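Local coordinates for metallo-beta-lactamase superfamily protein (Thermus thermophilus, PDB 2ZWR) that probably acts as a metal-dependent hydrolase, holding a pair of zinc ions in a metallo-beta-lactamase fold, at residues L11-Y16 with L26-D31; T53-D58 with P78-L83; L120-H125 with K169-L174; L145-S150 with P182-G187. One frame throughout, in Å; residues are numbered along the deposited sequence.

Contact 1 of 4, residues L11-Y16 with L26-D31; sequences LQENAY and LIDPGD. With ZN (zinc ion), chain G.
The carboxylates of Glu-13 and Asp-28 have planes 33° apart, and the two side chains cross at about a right angle. At the edge of the Tyr-16 ring, in its plane, lies water 1. This water donates to Asn-14 O at 3.0 Å and to Asp-28 OD2 at 2.8 Å, so it bridges the segments. Phe-141 and His-181 meet the same ring edge-to-face. Tyr-16 OH is hydrogen-bonded to Pro-182 O. Glu-13 starts with CG anti to the backbone N (chi1 174°) and bends at chi2. This brings OE2 to 2.6 Å from Asp-28 O. Asp-28 OD2 is also hydrogen-bonded to Thr-53 and to the zinc ligand His-59, which makes Asp-28 a second-shell residue. Ala-15 CB lies 3.4 Å from Asp-28 O. The backbones run antiparallel, with Tyr-16 and Ile-27 as a hydrogen-bonded pair. Tyr-16 N gives to Ile-27 O at 3.0 Å, and Ile-27 N gives to Tyr-16 O at 2.7 Å. Asp-31 OD1 binds a further zinc ion together with water 2. The whole is a beta hairpin of strands 13-20 and 23-27, within the first sheet of the metallo-beta-lactamase fold; the loop after strand 23-27 carries Asp-28, which bonds the zinc ligand His-59.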
loop_
_atom_site.group_PDB
_atom_site.type_symbol
_atom_site.label_atom_id
_atom_site.label_comp_id
_atom_site.label_asym_id
_atom_site.label_seq_id
_atom_site.Cartn_x
_atom_site.Cartn_y
_atom_site.Cartn_z
ATOM N N LEU A 11 -5.594 -5.456 12.127
ATOM C CA LEU A 11 -5.841 -4.067 11.756
ATOM C C LEU A 11 -6.601 -3.987 10.428
ATOM O O LEU A 11 -6.802 -2.905 9.885
ATOM C CB LEU A 11 -4.535 -3.249 11.723
ATOM C CG LEU A 11 -3.958 -2.659 13.034
ATOM C CD1 LEU A 11 -5.023 -1.900 13.843
ATOM C CD2 LEU A 11 -3.298 -3.705 13.919
ATOM N N GLN A 12 -7.024 -5.147 9.927
ATOM C CA GLN A 12 -7.888 -5.234 8.755
ATOM C C GLN A 12 -7.363 -4.391 7.579
ATOM O O GLN A 12 -8.021 -3.456 7.100
ATOM C CB GLN A 12 -9.325 -4.873 9.142
ATOM C CG GLN A 12 -9.973 -5.945 10.023
ATOM C CD GLN A 12 -11.373 -5.588 10.472
ATOM O OE1 GLN A 12 -11.688 -4.419 10.731
ATOM N NE2 GLN A 12 -12.224 -6.599 10.586
ATOM N N GLU A 13 -6.153 -4.735 7.150
ATOM C CA GLU A 13 -5.454 -4.011 6.109
ATOM C C GLU A 13 -5.730 -4.696 4.775
ATOM O O GLU A 13 -5.875 -5.922 4.739
ATOM C CB GLU A 13 -3.953 -3.988 6.437
ATOM C CG GLU A 13 -3.034 -3.385 5.366
ATOM C CD GLU A 13 -2.437 -4.432 4.426
ATOM O OE1 GLU A 13 -2.636 -5.643 4.648
ATOM O OE2 GLU A 13 -1.775 -4.040 3.447
ATOM N N ASN A 14 -5.809 -3.917 3.692
ATOM C CA ASN A 14 -6.039 -4.474 2.349
ATOM C C ASN A 14 -4.756 -4.663 1.515
ATOM O O ASN A 14 -4.066 -3.680 1.169
ATOM C CB ASN A 14 -7.027 -3.612 1.531
ATOM C CG ASN A 14 -8.350 -3.337 2.258
ATOM O OD1 ASN A 14 -8.911 -2.243 2.129
ATOM N ND2 ASN A 14 -8.860 -4.320 2.999
ATOM N N ALA A 15 -4.467 -5.922 1.179
ATOM C CA ALA A 15 -3.459 -6.273 0.181
ATOM C C ALA A 15 -4.108 -6.387 -1.197
ATOM O O ALA A 15 -5.301 -6.661 -1.300
ATOM C CB ALA A 15 -2.776 -7.591 0.541
ATOM N N TYR A 16 -3.327 -6.178 -2.251
ATOM C CA TYR A 16 -3.844 -6.290 -3.609
ATOM C C TYR A 16 -2.893 -7.108 -4.451
ATOM O O TYR A 16 -1.720 -6.749 -4.593
ATOM C CB TYR A 16 -4.089 -4.900 -4.247
ATOM C CG TYR A 16 -5.123 -4.069 -3.498
ATOM C CD1 TYR A 16 -6.488 -4.187 -3.783
ATOM C CD2 TYR A 16 -4.738 -3.197 -2.480
ATOM C CE1 TYR A 16 -7.449 -3.445 -3.069
ATOM C CE2 TYR A 16 -5.692 -2.455 -1.763
ATOM C CZ TYR A 16 -7.041 -2.587 -2.067
ATOM O OH TYR A 16 -7.976 -1.849 -1.367
ATOM N N LEU A 26 2.199 -7.887 -5.972
ATOM C CA LEU A 26 1.502 -7.927 -4.717
ATOM C C LEU A 26 1.771 -6.639 -3.935
ATOM O O LEU A 26 2.916 -6.351 -3.583
ATOM C CB LEU A 26 1.955 -9.159 -3.934
ATOM C CG LEU A 26 1.385 -9.355 -2.534
ATOM C CD1 LEU A 26 -0.130 -9.354 -2.553
ATOM C CD2 LEU A 26 1.963 -10.649 -1.962
ATOM N N ILE A 27 0.702 -5.878 -3.686
ATOM C CA ILE A 27 0.758 -4.605 -2.958
ATOM C C ILE A 27 0.402 -4.770 -1.476
ATOM O O ILE A 27 -0.682 -5.257 -1.148
ATOM C CB ILE A 27 -0.195 -3.550 -3.607
ATOM C CG1 ILE A 27 0.221 -3.270 -5.054
ATOM C CG2 ILE A 27 -0.262 -2.252 -2.779
ATOM C CD1 ILE A 27 -0.748 -2.361 -5.830
ATOM N N ASP A 28 1.312 -4.338 -0.599
ATOM C CA ASP A 28 1.110 -4.310 0.868
ATOM C C ASP A 28 0.673 -5.658 1.510
ATOM O O ASP A 28 -0.415 -5.736 2.111
ATOM C CB ASP A 28 0.109 -3.216 1.278
ATOM C CG ASP A 28 0.578 -1.805 0.952
ATOM O OD1 ASP A 28 1.704 -1.621 0.449
ATOM O OD2 ASP A 28 -0.206 -0.862 1.213
ATOM N N PRO A 29 1.519 -6.706 1.421
ATOM C CA PRO A 29 1.178 -7.963 2.116
ATOM C C PRO A 29 1.341 -7.809 3.634
ATOM O O PRO A 29 2.421 -8.063 4.158
ATOM C CB PRO A 29 2.214 -8.956 1.575
ATOM C CG PRO A 29 3.390 -8.091 1.159
ATOM C CD PRO A 29 2.816 -6.782 0.718
ATOM N N GLY A 30 0.265 -7.410 4.316
ATOM C CA GLY A 30 0.324 -6.955 5.697
ATOM C C GLY A 30 0.397 -8.011 6.786
ATOM O O GLY A 30 0.979 -7.781 7.858
ATOM N N ASP A 31 -0.186 -9.171 6.513
ATOM C CA ASP A 31 -0.278 -10.232 7.486
ATOM C C ASP A 31 -0.849 -11.474 6.828
ATOM O O ASP A 31 -1.224 -11.450 5.649
ATOM C CB ASP A 31 -1.188 -9.787 8.641
ATOM C CG ASP A 31 -0.893 -10.511 9.930
ATOM O OD1 ASP A 31 0.021 -11.352 9.953
ATOM O OD2 ASP A 31 -1.589 -10.253 10.922
HETATM ZN ZN ZN G . 0.187 -12.559 11.725
HETATM O O HOH W 1 -2.884 -1.096 0.367
HETATM O O HOH W 2 -1.866 -12.710 12.100
#

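Contact 2 of 4, residues T53-D58 with P78-L83; sequences THAHFD and PLDLPL. With ZN (zinc ion), chain D; ZN (zinc ion), chain C.
Ala-55 sits inside the HxHxDH motif of the metallo-beta-lactamase fold, and its backbone is gripped by Asp-80 at the start of helix 81-85. The polar link across the segments is one bond. Ala-55 N gives to Asp-80 OD2 at 3.0 Å, with an angle of 150° at the hydrogen. The N-H comes in on the anti side of the carboxylate, 25° out of its plane. Ser-126 OG also bonds OD2, and Gly-128 N bonds OD1, so this buried acid ties the motif to the loop after His-125.

Apolar contacts flank the bond. Ala-55 CB is 4.1 Å from Leu-83 CB. Leu-83 and His-56 lie side by side and point the same way, with Leu-83 CD1 4.0 Å from His-56 CD2.

The metal bonds fall on the far side of the loop. His-54 NE2 and His-56 ND1 bind the same zinc ion, each at 2.2 Å, and His-125 and Asp-144 complete its protein ligands. Asp-58 OD2 binds the second zinc ion at 2.3 Å. Water 3 bridges both metals and donates to Asp-58 OD1 at 2.7 Å. The ring of His-54 is steadied behind the metal. Its CG sits between the backbone N and the carbonyl carbon, and ND1 gives to Thr-53 OG1 at 2.9 Å, the hydroxyl oxygen only 9° out of the ring plane.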
loop_
_atom_site.group_PDB
_atom_site.type_symbol
_atom_site.label_atom_id
_atom_site.label_comp_id
_atom_site.label_asym_id
_atom_site.label_seq_id
_atom_site.Cartn_x
_atom_site.Cartn_y
_atom_site.Cartn_z
ATOM N N THR A 53 3.077 0.729 -0.459
ATOM C CA THR A 53 2.598 2.111 -0.360
ATOM C C THR A 53 3.310 2.795 0.782
ATOM O O THR A 53 3.698 3.955 0.667
ATOM C CB THR A 53 1.058 2.229 -0.137
ATOM O OG1 THR A 53 0.704 1.665 1.139
ATOM C CG2 THR A 53 0.263 1.574 -1.283
ATOM N N HIS A 54 3.489 2.067 1.885
ATOM C CA HIS A 54 4.287 2.545 3.021
ATOM C C HIS A 54 4.643 1.379 3.949
ATOM O O HIS A 54 4.252 0.238 3.680
ATOM C CB HIS A 54 3.573 3.695 3.752
ATOM C CG HIS A 54 2.310 3.293 4.462
ATOM N ND1 HIS A 54 1.211 2.786 3.806
ATOM C CD2 HIS A 54 1.963 3.371 5.767
ATOM C CE1 HIS A 54 0.250 2.546 4.680
ATOM N NE2 HIS A 54 0.681 2.892 5.878
ATOM N N ALA A 55 5.374 1.664 5.026
ATOM C CA ALA A 55 5.953 0.617 5.885
ATOM C C ALA A 55 5.474 0.602 7.336
ATOM O O ALA A 55 6.193 0.125 8.210
ATOM C CB ALA A 55 7.473 0.663 5.842
ATOM N N HIS A 56 4.268 1.100 7.610
ATOM C CA HIS A 56 3.623 0.737 8.866
ATOM C C HIS A 56 3.494 -0.789 8.943
ATOM O O HIS A 56 3.277 -1.466 7.918
ATOM C CB HIS A 56 2.264 1.391 9.017
ATOM C CG HIS A 56 2.340 2.853 9.286
ATOM N ND1 HIS A 56 1.340 3.726 8.914
ATOM C CD2 HIS A 56 3.306 3.604 9.867
ATOM C CE1 HIS A 56 1.682 4.954 9.270
ATOM N NE2 HIS A 56 2.868 4.905 9.846
ATOM N N PHE A 57 3.640 -1.314 10.155
ATOM C CA PHE A 57 3.679 -2.758 10.381
ATOM C C PHE A 57 2.482 -3.540 9.832
ATOM O O PHE A 57 2.633 -4.713 9.461
ATOM C CB PHE A 57 3.932 -3.086 11.863
ATOM C CG PHE A 57 2.746 -2.836 12.788
ATOM C CD1 PHE A 57 2.714 -1.705 13.600
ATOM C CD2 PHE A 57 1.701 -3.760 12.892
ATOM C CE1 PHE A 57 1.643 -1.466 14.480
ATOM C CE2 PHE A 57 0.619 -3.535 13.771
ATOM C CZ PHE A 57 0.594 -2.386 14.564
ATOM N N ASP A 58 1.306 -2.909 9.776
ATOM C CA ASP A 58 0.112 -3.582 9.245
ATOM C C ASP A 58 0.150 -3.760 7.726
ATOM O O ASP A 58 -0.720 -4.422 7.153
ATOM C CB ASP A 58 -1.189 -2.890 9.708
ATOM C CG ASP A 58 -1.250 -1.413 9.322
ATOM O OD1 ASP A 58 -0.275 -0.673 9.559
ATOM O OD2 ASP A 58 -2.285 -0.989 8.777
ATOM N N PRO A 78 12.502 5.130 0.050
ATOM C CA PRO A 78 13.579 5.159 1.044
ATOM C C PRO A 78 13.261 5.968 2.313
ATOM O O PRO A 78 13.852 5.710 3.360
ATOM C CB PRO A 78 14.759 5.783 0.280
ATOM C CG PRO A 78 14.149 6.460 -0.899
ATOM C CD PRO A 78 12.958 5.631 -1.261
ATOM N N LEU A 79 12.351 6.935 2.219
ATOM C CA LEU A 79 11.963 7.699 3.411
ATOM C C LEU A 79 11.138 6.869 4.420
ATOM O O LEU A 79 11.004 7.266 5.573
ATOM C CB LEU A 79 11.261 9.005 3.040
ATOM C CG LEU A 79 12.151 10.140 2.494
ATOM C CD1 LEU A 79 11.330 11.373 2.225
ATOM C CD2 LEU A 79 13.291 10.476 3.460
ATOM N N ASP A 80 10.626 5.710 4.002
ATOM C CA ASP A 80 9.961 4.781 4.953
ATOM C C ASP A 80 10.837 3.621 5.456
ATOM O O ASP A 80 10.338 2.726 6.161
ATOM C CB ASP A 80 8.645 4.236 4.389
ATOM C CG ASP A 80 7.437 5.036 4.851
ATOM O OD1 ASP A 80 7.629 6.176 5.322
ATOM O OD2 ASP A 80 6.297 4.526 4.766
ATOM N N LEU A 81 12.124 3.627 5.095
ATOM C CA LEU A 81 13.062 2.600 5.568
ATOM C C LEU A 81 13.150 2.484 7.096
ATOM O O LEU A 81 13.167 1.366 7.612
ATOM C CB LEU A 81 14.472 2.808 5.005
ATOM C CG LEU A 81 15.132 1.798 4.055
ATOM C CD1 LEU A 81 14.569 0.373 4.105
ATOM C CD2 LEU A 81 15.154 2.338 2.635
ATOM N N PRO A 82 13.245 3.629 7.822
ATOM C CA PRO A 82 13.277 3.518 9.285
ATOM C C PRO A 82 12.039 2.831 9.856
ATOM O O PRO A 82 12.160 2.043 10.791
ATOM C CB PRO A 82 13.370 4.979 9.747
ATOM C CG PRO A 82 14.041 5.673 8.589
ATOM C CD PRO A 82 13.394 5.038 7.398
ATOM N N LEU A 83 10.869 3.108 9.281
ATOM C CA LEU A 83 9.646 2.421 9.665
ATOM C C LEU A 83 9.726 0.926 9.335
ATOM O O LEU A 83 9.343 0.077 10.142
ATOM C CB LEU A 83 8.428 3.052 8.982
ATOM C CG LEU A 83 7.982 4.457 9.384
ATOM C CD1 LEU A 83 6.858 4.931 8.475
ATOM C CD2 LEU A 83 7.539 4.523 10.835
HETATM ZN ZN ZN D . -0.412 3.282 7.731
HETATM ZN ZN ZN C . -2.605 0.840 7.389
HETATM O O HOH W 3 -1.348 1.640 8.583
#

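Contact 3 of 4, residues L120-H125 with K169-L174; sequences LHLPGH and KRLLSL. With ZN (zinc ion), chain F; ZN (zinc ion), chain D.
Leu-120, His-121 and Leu-122 form the end of strand 117-121 and the start of the loop to the zinc ligand His-125, and they pack against the last turn of helix 161-171. Arg-170 bends at chi2 and chi3 and lies across the strand end. Leu-122 CD2 covers one face of its guanidinium, 3.8 Å from Arg-170 NE. His-121 O is at the edge, near the plane, where Arg-170 NH2 gives it a weak bond of 3.0 Å with an angle of 128°. The stronger partner of NH2 is Glu-110, by a salt bridge. Glu-110 also accepts from His-121 N.

In the metallo-beta-lactamase fold this places a helix on the second sheet. Leu-120 CD2 and Leu-174 CD1 meet tip to tip at 4.0 Å. Leu-122 CD1 approaches Leu-171 CD1 at 4.4 Å. The helix gives way to a type I turn from Leu-171 to Leu-174. Arg-170 O takes Ser-173 OG at 2.9 Å and also Ser-173 N. On the other side of the strand, Pro-123 CD lies over the centre of one face of the His-121 ring, 4.0 Å above it. His-121 ND1 binds a zinc ion apart from the central pair, and its NE2 bonds Pro-127 O.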
loop_
_atom_site.group_PDB
_atom_site.type_symbol
_atom_site.label_atom_id
_atom_site.label_comp_id
_atom_site.label_asym_id
_atom_site.label_seq_id
_atom_site.Cartn_x
_atom_site.Cartn_y
_atom_site.Cartn_z
ATOM N N LEU A 120 3.526 8.087 -7.217
ATOM C CA LEU A 120 3.260 9.404 -6.652
ATOM C C LEU A 120 3.756 9.404 -5.213
ATOM O O LEU A 120 3.270 8.619 -4.400
ATOM C CB LEU A 120 1.753 9.691 -6.666
ATOM C CG LEU A 120 1.008 10.195 -7.917
ATOM C CD1 LEU A 120 1.611 9.718 -9.219
ATOM C CD2 LEU A 120 -0.466 9.812 -7.852
ATOM N N HIS A 121 4.725 10.259 -4.900
ATOM C CA HIS A 121 5.156 10.412 -3.526
ATOM C C HIS A 121 4.217 11.367 -2.810
ATOM O O HIS A 121 4.196 12.572 -3.089
ATOM C CB HIS A 121 6.608 10.897 -3.413
ATOM C CG HIS A 121 7.098 10.983 -1.997
ATOM N ND1 HIS A 121 7.682 12.116 -1.474
ATOM C CD2 HIS A 121 7.064 10.080 -0.986
ATOM C CE1 HIS A 121 8.005 11.904 -0.211
ATOM N NE2 HIS A 121 7.639 10.678 0.113
ATOM N N LEU A 122 3.460 10.808 -1.869
ATOM C CA LEU A 122 2.387 11.505 -1.204
ATOM C C LEU A 122 2.513 11.324 0.311
ATOM O O LEU A 122 1.766 10.551 0.901
ATOM C CB LEU A 122 1.033 10.973 -1.709
ATOM C CG LEU A 122 0.705 11.168 -3.201
ATOM C CD1 LEU A 122 -0.473 10.306 -3.643
ATOM C CD2 LEU A 122 0.462 12.657 -3.537
ATOM N N PRO A 123 3.445 12.062 0.950
ATOM C CA PRO A 123 3.744 11.847 2.357
ATOM C C PRO A 123 2.664 12.481 3.246
ATOM O O PRO A 123 1.792 13.195 2.759
ATOM C CB PRO A 123 5.075 12.600 2.538
ATOM C CG PRO A 123 4.945 13.764 1.616
ATOM C CD PRO A 123 4.205 13.210 0.403
ATOM N N GLY A 124 2.749 12.246 4.547
ATOM C CA GLY A 124 1.789 12.814 5.469
ATOM C C GLY A 124 1.323 11.789 6.476
ATOM O O GLY A 124 1.365 12.037 7.679
ATOM N N HIS A 125 0.847 10.645 5.984
ATOM C CA HIS A 125 0.509 9.508 6.855
ATOM C C HIS A 125 1.827 8.838 7.298
ATOM O O HIS A 125 1.954 8.373 8.439
ATOM C CB HIS A 125 -0.428 8.541 6.124
ATOM C CG HIS A 125 -0.788 7.314 6.905
ATOM N ND1 HIS A 125 -1.741 7.315 7.898
ATOM C CD2 HIS A 125 -0.340 6.040 6.819
ATOM C CE1 HIS A 125 -1.855 6.099 8.404
ATOM N NE2 HIS A 125 -1.017 5.304 7.764
ATOM N N LYS A 169 -4.734 16.966 -1.633
ATOM C CA LYS A 169 -4.986 17.943 -2.690
ATOM C C LYS A 169 -4.424 17.456 -4.023
ATOM O O LYS A 169 -5.093 17.538 -5.048
ATOM C CB LYS A 169 -4.390 19.305 -2.311
ATOM C CG LYS A 169 -4.960 20.475 -3.104
ATOM N N ARG A 170 -3.197 16.937 -3.994
ATOM C CA ARG A 170 -2.571 16.318 -5.165
ATOM C C ARG A 170 -3.376 15.131 -5.702
ATOM O O ARG A 170 -3.608 15.026 -6.910
ATOM C CB ARG A 170 -1.160 15.857 -4.812
ATOM C CG ARG A 170 -0.062 16.811 -5.216
ATOM C CD ARG A 170 0.781 16.185 -6.322
ATOM N NE ARG A 170 1.872 15.398 -5.752
ATOM C CZ ARG A 170 2.582 14.485 -6.411
ATOM N NH1 ARG A 170 2.336 14.210 -7.690
ATOM N NH2 ARG A 170 3.552 13.843 -5.777
ATOM N N LEU A 171 -3.789 14.243 -4.797
ATOM C CA LEU A 171 -4.553 13.052 -5.159
ATOM C C LEU A 171 -5.897 13.416 -5.796
ATOM O O LEU A 171 -6.267 12.872 -6.828
ATOM C CB LEU A 171 -4.757 12.135 -3.946
ATOM C CG LEU A 171 -5.389 10.752 -4.195
ATOM C CD1 LEU A 171 -4.554 9.918 -5.159
ATOM C CD2 LEU A 171 -5.625 9.992 -2.865
ATOM N N LEU A 172 -6.602 14.359 -5.188
ATOM C CA LEU A 172 -7.925 14.769 -5.658
ATOM C C LEU A 172 -7.917 15.596 -6.949
ATOM O O LEU A 172 -8.977 15.986 -7.435
ATOM C CB LEU A 172 -8.684 15.507 -4.544
ATOM C CG LEU A 172 -9.547 14.676 -3.578
ATOM C CD1 LEU A 172 -10.700 13.970 -4.310
ATOM C CD2 LEU A 172 -8.718 13.675 -2.783
ATOM N N SER A 173 -6.732 15.845 -7.503
ATOM C CA SER A 173 -6.602 16.513 -8.797
ATOM C C SER A 173 -6.542 15.510 -9.965
ATOM O O SER A 173 -6.615 15.900 -11.140
ATOM C CB SER A 173 -5.389 17.452 -8.801
ATOM O OG SER A 173 -4.194 16.759 -9.134
ATOM N N LEU A 174 -6.399 14.222 -9.644
ATOM C CA LEU A 174 -6.532 13.157 -10.638
ATOM C C LEU A 174 -8.004 13.016 -11.066
ATOM O O LEU A 174 -8.907 13.467 -10.344
ATOM C CB LEU A 174 -5.992 11.823 -10.087
ATOM C CG LEU A 174 -4.545 11.772 -9.582
ATOM C CD1 LEU A 174 -4.228 10.403 -8.988
ATOM C CD2 LEU A 174 -3.551 12.136 -10.680
HETATM ZN ZN ZN F . 8.118 13.831 -2.703
HETATM ZN ZN ZN D . -0.412 3.282 7.731
HETATM O O HOH W 3 -1.348 1.640 8.583
#

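Contact 4 of 4, residues L145-S150 with P182-G187; sequences LLFRGS and PGHGPG. With ZN (zinc ion), chain C.
Phe-147 and Pro-182 bring the two backbones to 6.0 Å between CA atoms, and Arg-148 and Pro-186 to 6.3 Å. No direct hydrogen bond joins the segments. Water 4 does the work instead. It accepts from Arg-148 N and donates to His-184 O and Pro-186 O, each at 2.8 Å. Segment 145-150 turns back on itself, with Phe-147 N bonded to Ser-150 O.

The Phe-147 ring is the main side chain. Its CG lies beside the backbone N (chi1 -57°), which lays the ring against residues 182-184. Pro-182 CB comes to the ring edge, in plane, 3.8 Å from Phe-147 CD1. Phe-147 and His-184 lie side by side and point the same way. Their planes stand at 88°, and Phe-147 CZ is 3.8 Å from His-184 CD2. Arg-148 places its CG 3.9 Å from Pro-186 CG. Its chain then bends at chi2 and chi3, and the guanidinium leads away to a salt bridge with Glu-193.

His-184 NE2 binds the second zinc ion at 2.0 Å, beside Asp-58, His-59 and Asp-144. Its ND1 gives to Gln-12 O. With both ring nitrogens held and Phe-147 against its side, the imidazole has little scope to rotate. Phe-147 thus probably limits the movement of this metal ligand, while water 4 ties the backbone carbonyls of His-184 and Pro-186 to Arg-148 N.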
loop_
_atom_site.group_PDB
_atom_site.type_symbol
_atom_site.label_atom_id
_atom_site.label_comp_id
_atom_site.label_asym_id
_atom_site.label_seq_id
_atom_site.Cartn_x
_atom_site.Cartn_y
_atom_site.Cartn_z
ATOM N N LEU A 145 -3.854 7.009 2.410
ATOM C CA LEU A 145 -4.124 8.435 2.156
ATOM C C LEU A 145 -5.623 8.737 2.324
ATOM O O LEU A 145 -6.029 9.566 3.150
ATOM C CB LEU A 145 -3.689 8.827 0.739
ATOM C CG LEU A 145 -2.275 9.398 0.538
ATOM N N LEU A 146 -6.430 8.033 1.540
ATOM C CA LEU A 146 -7.844 8.320 1.402
ATOM C C LEU A 146 -8.691 7.060 1.581
ATOM O O LEU A 146 -8.476 6.055 0.891
ATOM C CB LEU A 146 -8.092 8.933 0.015
ATOM C CG LEU A 146 -9.510 9.321 -0.408
ATOM C CD1 LEU A 146 -10.066 10.492 0.422
ATOM C CD2 LEU A 146 -9.528 9.659 -1.899
ATOM N N PHE A 147 -9.666 7.135 2.486
ATOM C CA PHE A 147 -10.603 6.044 2.706
ATOM C C PHE A 147 -11.987 6.413 2.202
ATOM O O PHE A 147 -12.231 7.556 1.808
ATOM C CB PHE A 147 -10.659 5.657 4.195
ATOM C CG PHE A 147 -9.319 5.275 4.774
ATOM C CD1 PHE A 147 -8.458 4.418 4.078
ATOM C CD2 PHE A 147 -8.914 5.775 6.005
ATOM C CE1 PHE A 147 -7.207 4.065 4.605
ATOM C CE2 PHE A 147 -7.673 5.427 6.539
ATOM C CZ PHE A 147 -6.819 4.560 5.836
ATOM N N ARG A 148 -12.878 5.424 2.201
ATOM C CA ARG A 148 -14.294 5.640 1.961
ATOM C C ARG A 148 -14.866 6.343 3.201
ATOM O O ARG A 148 -15.090 5.716 4.238
ATOM C CB ARG A 148 -14.983 4.293 1.655
ATOM C CG ARG A 148 -16.521 4.259 1.654
ATOM C CD ARG A 148 -17.150 4.953 0.449
ATOM N NE ARG A 148 -17.118 6.410 0.595
ATOM C CZ ARG A 148 -18.030 7.127 1.247
ATOM N NH1 ARG A 148 -17.893 8.443 1.316
ATOM N NH2 ARG A 148 -19.075 6.535 1.830
ATOM N N GLY A 149 -15.026 7.661 3.098
ATOM C CA GLY A 149 -15.576 8.477 4.183
ATOM C C GLY A 149 -14.595 8.981 5.233
ATOM O O GLY A 149 -15.014 9.527 6.257
ATOM N N SER A 150 -13.296 8.814 4.991
ATOM C CA SER A 150 -12.278 9.275 5.932
ATOM C C SER A 150 -10.920 9.412 5.260
ATOM O O SER A 150 -10.800 9.251 4.040
ATOM C CB SER A 150 -12.172 8.325 7.137
ATOM O OG SER A 150 -11.349 8.897 8.152
ATOM N N PRO A 182 -7.882 1.436 -1.276
ATOM C CA PRO A 182 -7.168 1.937 -0.099
ATOM C C PRO A 182 -6.598 0.836 0.806
ATOM O O PRO A 182 -6.930 -0.348 0.643
ATOM C CB PRO A 182 -8.254 2.721 0.649
ATOM C CG PRO A 182 -9.537 1.938 0.361
ATOM C CD PRO A 182 -9.330 1.261 -1.004
ATOM N N GLY A 183 -5.756 1.239 1.758
ATOM C CA GLY A 183 -5.142 0.311 2.702
ATOM C C GLY A 183 -6.082 -0.287 3.741
ATOM O O GLY A 183 -5.752 -1.299 4.344
ATOM N N HIS A 184 -7.230 0.352 3.968
ATOM C CA HIS A 184 -8.255 -0.128 4.917
ATOM C C HIS A 184 -9.657 0.212 4.415
ATOM O O HIS A 184 -9.854 1.238 3.782
ATOM C CB HIS A 184 -8.063 0.475 6.326
ATOM C CG HIS A 184 -6.675 0.315 6.865
ATOM N ND1 HIS A 184 -6.306 -0.745 7.665
ATOM C CD2 HIS A 184 -5.556 1.057 6.681
ATOM C CE1 HIS A 184 -5.020 -0.646 7.959
ATOM N NE2 HIS A 184 -4.541 0.440 7.374
ATOM N N GLY A 185 -10.625 -0.641 4.730
ATOM C CA GLY A 185 -12.017 -0.388 4.394
ATOM C C GLY A 185 -12.328 -0.647 2.929
ATOM O O GLY A 185 -11.486 -1.191 2.209
ATOM N N PRO A 186 -13.538 -0.250 2.476
ATOM C CA PRO A 186 -14.003 -0.557 1.119
ATOM C C PRO A 186 -13.423 0.359 0.054
ATOM O O PRO A 186 -12.881 1.432 0.362
ATOM C CB PRO A 186 -15.520 -0.357 1.202
ATOM C CG PRO A 186 -15.755 0.518 2.355
ATOM C CD PRO A 186 -14.534 0.518 3.242
ATOM N N GLY A 187 -13.545 -0.066 -1.196
ATOM C CA GLY A 187 -13.092 0.740 -2.315
ATOM C C GLY A 187 -14.006 1.933 -2.483
ATOM O O GLY A 187 -15.110 1.961 -1.940
HETATM ZN ZN ZN C . -2.605 0.840 7.389
HETATM O O HOH W 4 -11.971 2.769 2.683
HETATM O O HOH W 3 -1.348 1.640 8.583
#

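From the N terminus, contact 1 closes first, a short hairpin of the first sheet. Contact 2 follows in series and closes the loop from the metal-binding motif through helix 63-70 and strand 74-76 to helix 81-85. The two touch through Leu-11 and Phe-57. Contacts 3 and 4 come later and cross, since segment 145-150 falls between 120-125 and 169-174, and 182-187 follows both. Contact 3 ties the second sheet to the end of helix 161-171; contact 4 ties the small hairpin of 146-151 to the loop after strand 179-182. Contacts 2 and 3 share one zinc ion of the central pair, contacts 2 and 4 the other. Asn-14 N bonds Gly-183 O, joining contact 1 to contact 4 and bridging the two sheets.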